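Local coordinates for protein L-methionine gamma-lyase (Fusobacterium nucleatum subsp. nucleatum, PDB 6LXU) that belongs to the pyridoxal-phosphate-dependent enzymes of the Cys/Met metabolism family and carries its cofactor covalently bound to its own chain, at residues 90-94 with 114-120; 169-173 with 198-203; 270-275 with 310-315; 340-344 with 375-379. All blocks are in the same frame, centred on the assembly; numbering follows the deposited sequence.

Interaction 1: residues 90-94 with 114-120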
loop_
_atom_site.group_PDB
_atom_site.type_symbol
_atom_site.label_atom_id
_atom_site.label_comp_id
_atom_site.label_asym_id
_atom_site.label_seq_id
_atom_site.Cartn_x
_atom_site.Cartn_y
_atom_site.Cartn_z
ATOM N N MET A 90 14.381 14.350 9.699
ATOM C CA MET A 90 14.208 15.512 10.562
ATOM C C MET A 90 13.331 15.183 11.762
ATOM O O MET A 90 13.523 15.772 12.841
ATOM C CB MET A 90 13.679 16.732 9.800
ATOM C CG MET A 90 14.646 17.294 8.774
ATOM S SD MET A 90 16.334 17.527 9.346
ATOM C CE MET A 90 16.119 18.688 10.693
ATOM N N GLY A 91 12.391 14.249 11.611
ATOM C CA GLY A 91 11.644 13.741 12.750
ATOM C C GLY A 91 12.507 13.025 13.777
ATOM O O GLY A 91 12.305 13.181 14.986
ATOM N N ALA A 92 13.451 12.208 13.305
ATOM C CA ALA A 92 14.395 11.538 14.197
ATOM C C ALA A 92 15.268 12.552 14.929
ATOM O O ALA A 92 15.449 12.461 16.155
ATOM C CB ALA A 92 15.251 10.563 13.403
ATOM N N ILE A 93 15.808 13.510 14.180
ATOM C CA ILE A 93 16.709 14.526 14.739
ATOM C C ILE A 93 15.988 15.421 15.745
ATOM O O ILE A 93 16.447 15.582 16.899
ATOM C CB ILE A 93 17.347 15.340 13.598
ATOM C CG1 ILE A 93 18.334 14.454 12.814
ATOM C CG2 ILE A 93 18.067 16.591 14.104
ATOM C CD1 ILE A 93 18.627 14.979 11.421
ATOM N N SER A 94 14.851 15.984 15.340
ATOM C CA SER A 94 14.106 16.887 16.215
ATOM C C SER A 94 13.550 16.163 17.433
ATOM O O SER A 94 13.623 16.684 18.551
ATOM C CB SER A 94 13.004 17.637 15.455
ATOM O OG SER A 94 12.027 16.758 14.929
ATOM N N TYR A 114 23.886 19.159 7.592
ATOM C CA TYR A 114 22.740 19.084 6.700
ATOM C C TYR A 114 21.876 20.347 6.865
ATOM O O TYR A 114 21.611 20.776 7.984
ATOM C CB TYR A 114 21.944 17.828 7.036
ATOM C CG TYR A 114 20.705 17.693 6.222
ATOM C CD1 TYR A 114 20.773 17.431 4.864
ATOM C CD2 TYR A 114 19.452 17.838 6.808
ATOM C CE1 TYR A 114 19.629 17.315 4.105
ATOM C CE2 TYR A 114 18.309 17.736 6.054
ATOM C CZ TYR A 114 18.399 17.465 4.709
ATOM O OH TYR A 114 17.250 17.365 3.971
ATOM N N GLY A 115 21.474 20.947 5.746
ATOM C CA GLY A 115 20.891 22.276 5.782
ATOM C C GLY A 115 19.707 22.438 6.720
ATOM O O GLY A 115 19.617 23.417 7.458
ATOM N N CYS A 116 18.786 21.476 6.720
ATOM C CA CYS A 116 17.624 21.612 7.585
ATOM C C CYS A 116 18.005 21.464 9.049
ATOM O O CYS A 116 17.371 22.062 9.919
ATOM C CB CYS A 116 16.529 20.620 7.218
ATOM S SG CYS A 116 15.901 20.826 5.543
ATOM N N THR A 117 19.024 20.645 9.333
ATOM C CA THR A 117 19.529 20.559 10.702
ATOM C C THR A 117 20.166 21.880 11.128
ATOM O O THR A 117 19.943 22.333 12.242
ATOM C CB THR A 117 20.527 19.410 10.870
ATOM O OG1 THR A 117 19.928 18.211 10.345
ATOM C CG2 THR A 117 20.890 19.214 12.339
ATOM N N PHE A 118 20.958 22.467 10.233
ATOM C CA PHE A 118 21.524 23.780 10.520
ATOM C C PHE A 118 20.428 24.783 10.851
ATOM O O PHE A 118 20.547 25.546 11.811
ATOM C CB PHE A 118 22.381 24.289 9.368
ATOM C CG PHE A 118 23.021 25.607 9.670
ATOM C CD1 PHE A 118 24.204 25.669 10.395
ATOM C CD2 PHE A 118 22.395 26.789 9.313
ATOM C CE1 PHE A 118 24.777 26.898 10.714
ATOM C CE2 PHE A 118 22.955 28.019 9.637
ATOM C CZ PHE A 118 24.144 28.063 10.334
ATOM N N ALA A 119 19.351 24.780 10.070
ATOM C CA ALA A 119 18.243 25.692 10.313
ATOM C C ALA A 119 17.562 25.433 11.651
ATOM O O ALA A 119 17.248 26.370 12.395
ATOM C CB ALA A 119 17.231 25.617 9.182
ATOM N N LEU A 120 17.337 24.157 11.984
ATOM C CA LEU A 120 16.793 23.789 13.280
ATOM C C LEU A 120 17.689 24.300 14.416
ATOM O O LEU A 120 17.192 24.862 15.388
ATOM C CB LEU A 120 16.634 22.265 13.377
ATOM C CG LEU A 120 16.239 21.703 14.739
ATOM C CD1 LEU A 120 14.921 22.292 15.224
ATOM C CD2 LEU A 120 16.154 20.191 14.651
#

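Interaction 2: residues 169-173 with 198-203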
loop_
_atom_site.group_PDB
_atom_site.type_symbol
_atom_site.label_atom_id
_atom_site.label_comp_id
_atom_site.label_asym_id
_atom_site.label_seq_id
_atom_site.Cartn_x
_atom_site.Cartn_y
_atom_site.Cartn_z
ATOM N N LEU A 169 35.078 10.799 14.989
ATOM C CA LEU A 169 34.007 10.566 15.949
ATOM C C LEU A 169 34.513 10.120 17.315
ATOM O O LEU A 169 33.997 10.562 18.332
ATOM C CB LEU A 169 33.021 9.553 15.395
ATOM C CG LEU A 169 32.269 10.003 14.132
ATOM C CD1 LEU A 169 31.321 8.894 13.707
ATOM C CD2 LEU A 169 31.504 11.293 14.392
ATOM N N GLU A 170 35.475 9.199 17.323
ATOM C CA GLU A 170 36.008 8.710 18.599
ATOM C C GLU A 170 36.691 9.832 19.385
ATOM O O GLU A 170 36.468 9.987 20.590
ATOM C CB GLU A 170 36.968 7.555 18.372
ATOM C CG GLU A 170 37.485 6.979 19.683
ATOM C CD GLU A 170 38.474 5.857 19.539
ATOM O OE1 GLU A 170 38.681 5.325 18.432
ATOM O OE2 GLU A 170 39.085 5.522 20.604
ATOM N N ALA A 171 37.503 10.606 18.702
ATOM C CA ALA A 171 38.242 11.689 19.352
ATOM C C ALA A 171 37.309 12.777 19.861
ATOM O O ALA A 171 37.432 13.243 21.006
ATOM C CB ALA A 171 39.253 12.277 18.399
ATOM N N LEU A 172 36.324 13.153 19.037
ATOM C CA LEU A 172 35.368 14.176 19.445
ATOM C C LEU A 172 34.502 13.714 20.601
ATOM O O LEU A 172 34.162 14.504 21.479
ATOM C CB LEU A 172 34.494 14.588 18.253
ATOM C CG LEU A 172 35.229 15.402 17.195
ATOM C CD1 LEU A 172 34.474 15.412 15.876
ATOM C CD2 LEU A 172 35.450 16.822 17.693
ATOM N N SER A 173 34.144 12.436 20.611
ATOM C CA SER A 173 33.341 11.911 21.691
ATOM C C SER A 173 34.095 11.961 23.016
ATOM O O SER A 173 33.496 12.247 24.038
ATOM C CB SER A 173 32.872 10.487 21.416
ATOM O OG SER A 173 31.975 10.460 20.296
ATOM N N PRO A 198 28.895 4.454 14.775
ATOM C CA PRO A 198 29.348 5.433 15.757
ATOM C C PRO A 198 29.230 4.985 17.213
ATOM O O PRO A 198 30.062 5.407 18.048
ATOM C CB PRO A 198 28.462 6.657 15.463
ATOM C CG PRO A 198 28.121 6.527 14.013
ATOM C CD PRO A 198 27.948 5.057 13.808
ATOM N N LEU A 199 28.245 4.165 17.545
ATOM C CA LEU A 199 28.101 3.737 18.939
ATOM C C LEU A 199 29.319 2.949 19.410
ATOM O O LEU A 199 29.685 3.024 20.592
ATOM C CB LEU A 199 26.834 2.902 19.125
ATOM C CG LEU A 199 25.522 3.617 18.772
ATOM C CD1 LEU A 199 24.358 2.669 18.959
ATOM C CD2 LEU A 199 25.302 4.889 19.581
ATOM N N LYS A 200 29.983 2.253 18.498
ATOM C CA LYS A 200 31.194 1.496 18.850
ATOM C C LYS A 200 32.389 2.401 19.107
ATOM O O LYS A 200 33.415 1.928 19.636
ATOM C CB LYS A 200 31.500 0.469 17.760
ATOM C CG LYS A 200 30.350 -0.504 17.539
ATOM C CD LYS A 200 30.691 -1.610 16.559
ATOM C CE LYS A 200 31.569 -2.676 17.194
ATOM N NZ LYS A 200 31.662 -3.880 16.334
ATOM N N LEU A 201 32.274 3.684 18.760
ATOM C CA LEU A 201 33.321 4.683 18.954
ATOM C C LEU A 201 33.062 5.584 20.160
ATOM O O LEU A 201 33.805 6.531 20.376
ATOM C CB LEU A 201 33.469 5.523 17.680
ATOM C CG LEU A 201 33.710 4.691 16.415
ATOM C CD1 LEU A 201 33.762 5.608 15.206
ATOM C CD2 LEU A 201 34.979 3.854 16.493
ATOM N N GLY A 202 32.021 5.292 20.931
ATOM C CA GLY A 202 31.683 6.061 22.132
ATOM C C GLY A 202 30.572 7.082 21.963
ATOM O O GLY A 202 30.270 7.801 22.900
ATOM N N VAL A 203 29.946 7.150 20.786
ATOM C CA VAL A 203 28.824 8.072 20.558
ATOM C C VAL A 203 27.613 7.587 21.357
ATOM O O VAL A 203 27.430 6.399 21.551
ATOM C CB VAL A 203 28.545 8.141 19.044
ATOM C CG1 VAL A 203 27.233 8.839 18.707
ATOM C CG2 VAL A 203 29.727 8.796 18.348
HETATM O O HOH W 1 35.106 8.025 22.299
#

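Interaction 3: residues 270-275 with 310-315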
loop_
_atom_site.group_PDB
_atom_site.type_symbol
_atom_site.label_atom_id
_atom_site.label_comp_id
_atom_site.label_asym_id
_atom_site.label_seq_id
_atom_site.Cartn_x
_atom_site.Cartn_y
_atom_site.Cartn_z
ATOM N N HIS A 270 26.855 0.190 -4.618
ATOM C CA HIS A 270 26.982 1.647 -4.557
ATOM C C HIS A 270 28.471 2.040 -4.434
ATOM O O HIS A 270 28.966 2.882 -5.180
ATOM C CB HIS A 270 26.261 2.234 -3.325
ATOM C CG HIS A 270 24.778 2.438 -3.456
ATOM N ND1 HIS A 270 24.207 3.289 -4.371
ATOM C CD2 HIS A 270 23.755 1.987 -2.678
ATOM C CE1 HIS A 270 22.893 3.304 -4.186
ATOM N NE2 HIS A 270 22.588 2.532 -3.158
ATOM N N CYS A 271 29.173 1.424 -3.482
ATOM C CA CYS A 271 30.576 1.775 -3.224
ATOM C C CYS A 271 31.501 1.315 -4.336
ATOM O O CYS A 271 32.434 2.044 -4.689
ATOM C CB CYS A 271 31.042 1.220 -1.884
ATOM S SG CYS A 271 30.261 2.004 -0.452
ATOM N N LYS A 272 31.274 0.131 -4.886
ATOM C CA LYS A 272 32.075 -0.382 -6.013
ATOM C C LYS A 272 31.953 0.570 -7.201
ATOM O O LYS A 272 32.955 0.982 -7.812
ATOM C CB LYS A 272 31.596 -1.791 -6.396
ATOM C CG LYS A 272 32.354 -2.491 -7.527
ATOM C CD LYS A 272 31.615 -3.741 -8.002
ATOM C CE LYS A 272 32.380 -4.521 -9.061
ATOM N NZ LYS A 272 33.714 -4.960 -8.571
ATOM N N ASN A 273 30.721 0.917 -7.546
ATOM C CA ASN A 273 30.487 1.875 -8.614
ATOM C C ASN A 273 31.164 3.198 -8.309
ATOM O O ASN A 273 31.822 3.777 -9.179
ATOM C CB ASN A 273 28.986 2.148 -8.801
ATOM C CG ASN A 273 28.254 1.067 -9.574
ATOM O OD1 ASN A 273 28.847 0.131 -10.096
ATOM N ND2 ASN A 273 26.923 1.219 -9.660
ATOM N N ALA A 274 30.989 3.692 -7.092
ATOM C CA ALA A 274 31.508 5.013 -6.757
ATOM C C ALA A 274 33.023 5.084 -6.858
ATOM O O ALA A 274 33.552 6.062 -7.386
ATOM C CB ALA A 274 31.057 5.435 -5.373
ATOM N N ARG A 275 33.726 4.073 -6.362
ATOM C CA ARG A 275 35.192 4.108 -6.412
ATOM C C ARG A 275 35.686 4.176 -7.859
ATOM O O ARG A 275 36.636 4.921 -8.171
ATOM C CB ARG A 275 35.804 2.934 -5.625
ATOM C CG ARG A 275 35.738 3.195 -4.123
ATOM C CD ARG A 275 36.340 2.134 -3.215
ATOM N NE ARG A 275 35.333 1.179 -2.747
ATOM C CZ ARG A 275 35.050 0.009 -3.322
ATOM N NH1 ARG A 275 35.705 -0.384 -4.416
ATOM N NH2 ARG A 275 34.111 -0.777 -2.805
ATOM N N ASP A 310 34.291 1.405 4.251
ATOM C CA ASP A 310 34.437 1.794 2.854
ATOM C C ASP A 310 34.150 3.287 2.825
ATOM O O ASP A 310 33.679 3.849 3.812
ATOM C CB ASP A 310 33.495 0.987 1.947
ATOM C CG ASP A 310 33.984 0.885 0.509
ATOM O OD1 ASP A 310 34.823 1.716 0.091
ATOM O OD2 ASP A 310 33.539 -0.037 -0.199
ATOM N N PHE A 311 34.445 3.924 1.696
ATOM C CA PHE A 311 34.536 5.379 1.644
ATOM C C PHE A 311 33.310 6.075 1.068
ATOM O O PHE A 311 33.319 7.288 0.899
ATOM C CB PHE A 311 35.789 5.791 0.867
ATOM C CG PHE A 311 37.076 5.397 1.549
ATOM C CD1 PHE A 311 37.506 6.059 2.688
ATOM C CD2 PHE A 311 37.884 4.395 1.019
ATOM C CE1 PHE A 311 38.713 5.721 3.300
ATOM C CE2 PHE A 311 39.091 4.052 1.627
ATOM C CZ PHE A 311 39.500 4.714 2.767
ATOM N N GLY A 312 32.253 5.311 0.815
ATOM C CA GLY A 312 30.952 5.850 0.477
ATOM C C GLY A 312 30.643 5.934 -0.988
ATOM O O GLY A 312 31.468 5.629 -1.853
ATOM N N ALA A 313 29.408 6.335 -1.265
ATOM C CA ALA A 313 28.930 6.426 -2.630
ATOM C C ALA A 313 28.475 7.826 -3.005
ATOM O O ALA A 313 27.851 8.018 -4.051
ATOM C CB ALA A 313 27.849 5.393 -2.853
ATOM N N MET A 314 28.814 8.808 -2.164
ATOM C CA MET A 314 28.662 10.217 -2.508
ATOM C C MET A 314 29.982 10.725 -3.057
ATOM O O MET A 314 31.061 10.376 -2.540
ATOM C CB MET A 314 28.272 11.028 -1.285
ATOM C CG MET A 314 26.898 10.666 -0.744
ATOM S SD MET A 314 25.536 10.853 -1.907
ATOM C CE MET A 314 25.626 12.587 -2.344
ATOM N N ILE A 315 29.904 11.534 -4.104
ATOM C CA ILE A 315 31.097 12.168 -4.698
ATOM C C ILE A 315 30.711 13.596 -4.995
ATOM O O ILE A 315 29.659 13.826 -5.610
ATOM C CB ILE A 315 31.518 11.519 -6.027
ATOM C CG1 ILE A 315 31.675 9.997 -5.905
ATOM C CG2 ILE A 315 32.816 12.165 -6.518
ATOM C CD1 ILE A 315 31.785 9.291 -7.236
#

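Interaction 4: residues 340-344 with 375-379. With NO3 (nitrate ion), chain C.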
loop_
_atom_site.group_PDB
_atom_site.type_symbol
_atom_site.label_atom_id
_atom_site.label_comp_id
_atom_site.label_asym_id
_atom_site.label_seq_id
_atom_site.Cartn_x
_atom_site.Cartn_y
_atom_site.Cartn_z
ATOM N N VAL A 340 17.160 16.417 -5.927
ATOM C CA VAL A 340 17.719 16.335 -4.588
ATOM C C VAL A 340 17.503 14.915 -4.032
ATOM O O VAL A 340 16.864 14.064 -4.649
ATOM C CB VAL A 340 17.167 17.434 -3.648
ATOM C CG1 VAL A 340 17.338 18.806 -4.285
ATOM C CG2 VAL A 340 15.725 17.181 -3.216
ATOM N N SER A 341 18.064 14.705 -2.857
ATOM C CA SER A 341 18.110 13.422 -2.182
ATOM C C SER A 341 19.325 12.609 -2.629
ATOM O O SER A 341 20.171 13.062 -3.422
ATOM C CB SER A 341 16.804 12.619 -2.260
ATOM O OG SER A 341 16.765 11.775 -1.110
ATOM N N LEU A 342 19.469 11.439 -2.036
ATOM C CA LEU A 342 20.616 10.568 -2.281
ATOM C C LEU A 342 20.265 9.184 -1.799
ATOM O O LEU A 342 19.285 8.982 -1.074
ATOM C CB LEU A 342 21.889 11.037 -1.526
ATOM C CG LEU A 342 21.811 10.971 0.043
ATOM C CD1 LEU A 342 22.918 10.212 0.713
ATOM C CD2 LEU A 342 21.656 12.352 0.650
ATOM N N GLY A 343 21.104 8.231 -2.159
ATOM C CA GLY A 343 20.972 6.885 -1.634
ATOM C C GLY A 343 19.920 6.046 -2.316
ATOM O O GLY A 343 19.608 4.951 -1.837
ATOM N N ASP A 344 19.435 6.502 -3.467
ATOM C CA ASP A 344 18.479 5.752 -4.259
ATOM C C ASP A 344 19.187 4.766 -5.182
ATOM O O ASP A 344 20.383 4.896 -5.464
ATOM C CB ASP A 344 17.666 6.699 -5.128
ATOM C CG ASP A 344 16.780 7.668 -4.345
ATOM O OD1 ASP A 344 16.822 7.685 -3.111
ATOM O OD2 ASP A 344 16.026 8.437 -4.999
ATOM N N VAL A 375 29.580 20.065 -8.276
ATOM C CA VAL A 375 28.525 19.104 -8.629
ATOM C C VAL A 375 28.541 18.010 -7.566
ATOM O O VAL A 375 29.607 17.541 -7.160
ATOM C CB VAL A 375 28.765 18.538 -10.036
ATOM C CG1 VAL A 375 27.716 17.477 -10.382
ATOM C CG2 VAL A 375 28.758 19.668 -11.059
ATOM N N ARG A 376 27.343 17.631 -7.096
ATOM C CA ARG A 376 27.180 16.538 -6.124
ATOM C C ARG A 376 26.502 15.346 -6.794
ATOM O O ARG A 376 25.422 15.486 -7.377
ATOM C CB ARG A 376 26.350 16.976 -4.924
ATOM C CG ARG A 376 26.517 16.027 -3.750
ATOM C CD ARG A 376 25.580 16.305 -2.604
ATOM N NE ARG A 376 24.311 15.642 -2.832
ATOM C CZ ARG A 376 23.428 15.313 -1.890
ATOM N NH1 ARG A 376 23.656 15.610 -0.601
ATOM N NH2 ARG A 376 22.310 14.687 -2.231
ATOM N N LEU A 377 27.151 14.193 -6.714
ATOM C CA LEU A 377 26.685 12.973 -7.348
ATOM C C LEU A 377 26.398 11.902 -6.293
ATOM O O LEU A 377 27.274 11.543 -5.492
ATOM C CB LEU A 377 27.765 12.486 -8.306
ATOM C CG LEU A 377 27.455 11.258 -9.142
ATOM C CD1 LEU A 377 26.366 11.550 -10.150
ATOM C CD2 LEU A 377 28.710 10.783 -9.862
ATOM N N SER A 378 25.158 11.394 -6.292
ATOM C CA SER A 378 24.784 10.204 -5.513
ATOM C C SER A 378 24.846 9.016 -6.460
ATOM O O SER A 378 23.981 8.864 -7.336
ATOM C CB SER A 378 23.380 10.360 -4.953
ATOM O OG SER A 378 22.948 9.148 -4.344
ATOM N N VAL A 379 25.878 8.204 -6.333
ATOM C CA VAL A 379 26.080 7.106 -7.258
ATOM C C VAL A 379 25.060 5.993 -6.977
ATOM O O VAL A 379 24.951 5.520 -5.840
ATOM C CB VAL A 379 27.513 6.555 -7.132
ATOM C CG1 VAL A 379 27.725 5.323 -8.003
ATOM C CG2 VAL A 379 28.539 7.638 -7.479
HETATM N N NO3 C . 20.144 16.303 -0.330
HETATM O O1 NO3 C . 20.070 15.097 -0.156
HETATM O O2 NO3 C . 20.633 17.032 0.579
HETATM O O3 NO3 C . 19.740 16.815 -1.414
HETATM O O HOH W 2 21.348 7.515 -5.709
#

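Interaction 1: residues 90-94 with 114-120
M90 opens the contact by reaching across to helix 115-125 with the end of its side chain. Its CG lies beside the backbone N (chi1 -66°), and the bends at chi2 and chi3 bring SD and CE, the atoms that make most of the contact, over to the second segment. SD comes to the edge of the Y114 ring, 3.8 Å from Y114 CE2 and 80° off the ring normal, which makes a Met-aromatic contact. The same sulfur packs on the CB of C116, while the terminal methyl CE sits 3.7 Å from C116 O at the start of the helix. The backbone N of M90 meanwhile donates to OP3 of the modified residue LLP at position 212, placing the contact beside the cofactor phosphate.

One turn further on, I93 directs its side chain toward the other helix. Its CD1 lies 3.6 Å from T117 OG1, the two side chains crossing at about a right angle, and its CG2 branch passes L120 CD2 at 4.1 Å. S94 adds its CB, also 4.1 Å from L120 CD2. The S94 hydroxyl turns back to its own helix instead, and S94 OG donates to M90 O at 2.8 Å. That carbonyl also takes the S94 N bond, the two donors arriving from opposite faces of its plane.

No hydrogen bond links the two helices, whose segments run at 33° with axes 10.9 Å apart. Cohesion therefore comes from thioether, methyl and ring-edge packing, with S94 OG satisfied within its own helix and Y114 OH hydrogen-bonded to a bound (4S)-2-methyl-2,4-pentanediol, probably from the crystallisation liquor.

Interaction 2: residues 169-173 with 198-203
L169 and E170, at the start of helix 169-176, pack against the short 3-10 turn 198-201 that leads into strand 205-209, within the alpha/beta domain built on the seven-stranded mixed sheet of this PLP-dependent fold. L169 holds CG beside its backbone N (chi1 -64°) and is extended beyond, which carries CD1 to the P198 ring, 4.0 Å from P198 CG. The leucine and the proline lie side by side and point the same way, and both also touch V186 of strand 183-187. L201 answers from the other segment: its CD1 reaches back to L169 CB at 4.0 Å. Its CB faces the CB of E170.

E170 turns its stem along the turn, not its charge. The chain runs fully extended, and the carboxylate goes on to K174, with which OE2 forms a salt bridge. What E170 gives to the contact is its aliphatic part and its backbone: the CA-H of E170 points at L201 O, with CA and O 3.6 Å apart and an angle of 154° at the hydrogen.

S173 has its hydroxyl swung beside the backbone N (chi1 -65°), where OG donates to L169 O at 2.8 Å and at the same time rests on a methyl of V203, with S173 OG and V203 CG2 3.4 Å apart. S173 N reaches the same carbonyl from the opposite face of its plane. No direct hydrogen bond crosses between the segments. A single water spans them instead, donating to E170 O at 2.9 Å and to L201 O at 2.8 Å.

Interaction 3: residues 270-275 with 310-315
The polar part of the contact is a salt bridge between R275 and D310. R275 approaches side-on, using NE and one terminal nitrogen: NE donates to D310 OD1 at 2.9 Å and NH2 to D310 OD2 at 2.8 Å. Each carboxylate oxygen offers its syn lone pair, and the two flat groups are nearly coplanar, 18° apart. The bend of the arginine chain at chi3 (-94°) turns the guanidinium round to meet the acid, and C271 O of the same helix lies over one face of the group. D310 is held a second time, because F311 N donates to OD1 on its anti side, tilted out of the carboxylate plane. Two bonds on this oxygen and one on its twin should restrict rotation of the carboxylate.

Van der Waals packing makes up the rest. Among carbons, A274 CB meets A313 CB at 4.1 Å and I315 CD1 at 4.3 Å, and A313 CB nestles against H270 CB at 3.6 Å. Carbon-to-oxygen contacts add to these: A274 CB is 3.5 Å from G312 O, C271 CB lies 3.3 Å from D310 OD2, and I315 CD1 comes within 3.7 Å of A274 O. The SG of C271 faces the backbone of G312.

The imidazole of H270 leads off from the contact: its ND1 is hydrogen-bonded to V379 O, just past the end of strand 374-378 in the same chain, and its ring meets Y213 edge-to-face. A long helix, 263-282, thus packs against the entry to strand 314-319, a helix-on-sheet packing belonging to the five-stranded mixed sheet of this PLP-dependent enzyme.

Interaction 4: residues 340-344 with 375-379
With OG turned opposite the backbone N (chi1 173°), S378 reaches over to the loop and takes the N-H of G343, a nearly straight bond of 3.0 Å from G343 N to S378 OG with an angle of 165°. The same hydroxyl is 2.7 Å from a water that also lies within hydrogen-bonding distance of D344 O. L342 packs beside this bond, its CB 3.6 Å from S378 OG.

R376, two residues earlier on the same side of the strand, bends at chi3 (85°) to lay its guanidinium by the loop, where L342 CB is 3.7 Å from R376 NH2. Its NH1 is hydrogen-bonded to N161. A nitrate ion, probably from the crystallisation liquor, lies between the segments: S341 N donates to its O3 at 3.1 Å, R376 NH2 makes a weak bond to its O1, and Q350 also binds it, consistent with a small anion-binding pocket.

The second subunit touches V340, S341 and D344, and a third packs on D344. Strand 374-378 runs between 314-319 and 348-350 in the five-stranded sheet. Loop 340-344 covers the sheet face carrying R376 and S378; on the other, helix 263-282 packs on L377 and V379.

Overall arrangement
Along the chain the four contacts follow one another in series, and none nests within or crosses another. Interaction 1 closes a loop through strand 106-110, joining helices 89-100 and 115-125, which precede and follow it in sequence. Interaction 2 closes a loop through strand 183-187 and helix 192-195; interactions 1 and 2 both lie in the part of the fold built on the seven-stranded sheet. Interaction 3 shuts a longer loop, from helix 263-282 through strand 287-291 and helix 301-307 to strand 314-319. Interaction 4 brings strand 374-378 back to the loop after strand 337-338. Interactions 3 and 4 touch, since I315 O meets L377 N, and strands 314-319 and 374-378 are neighbours in the five-stranded sheet.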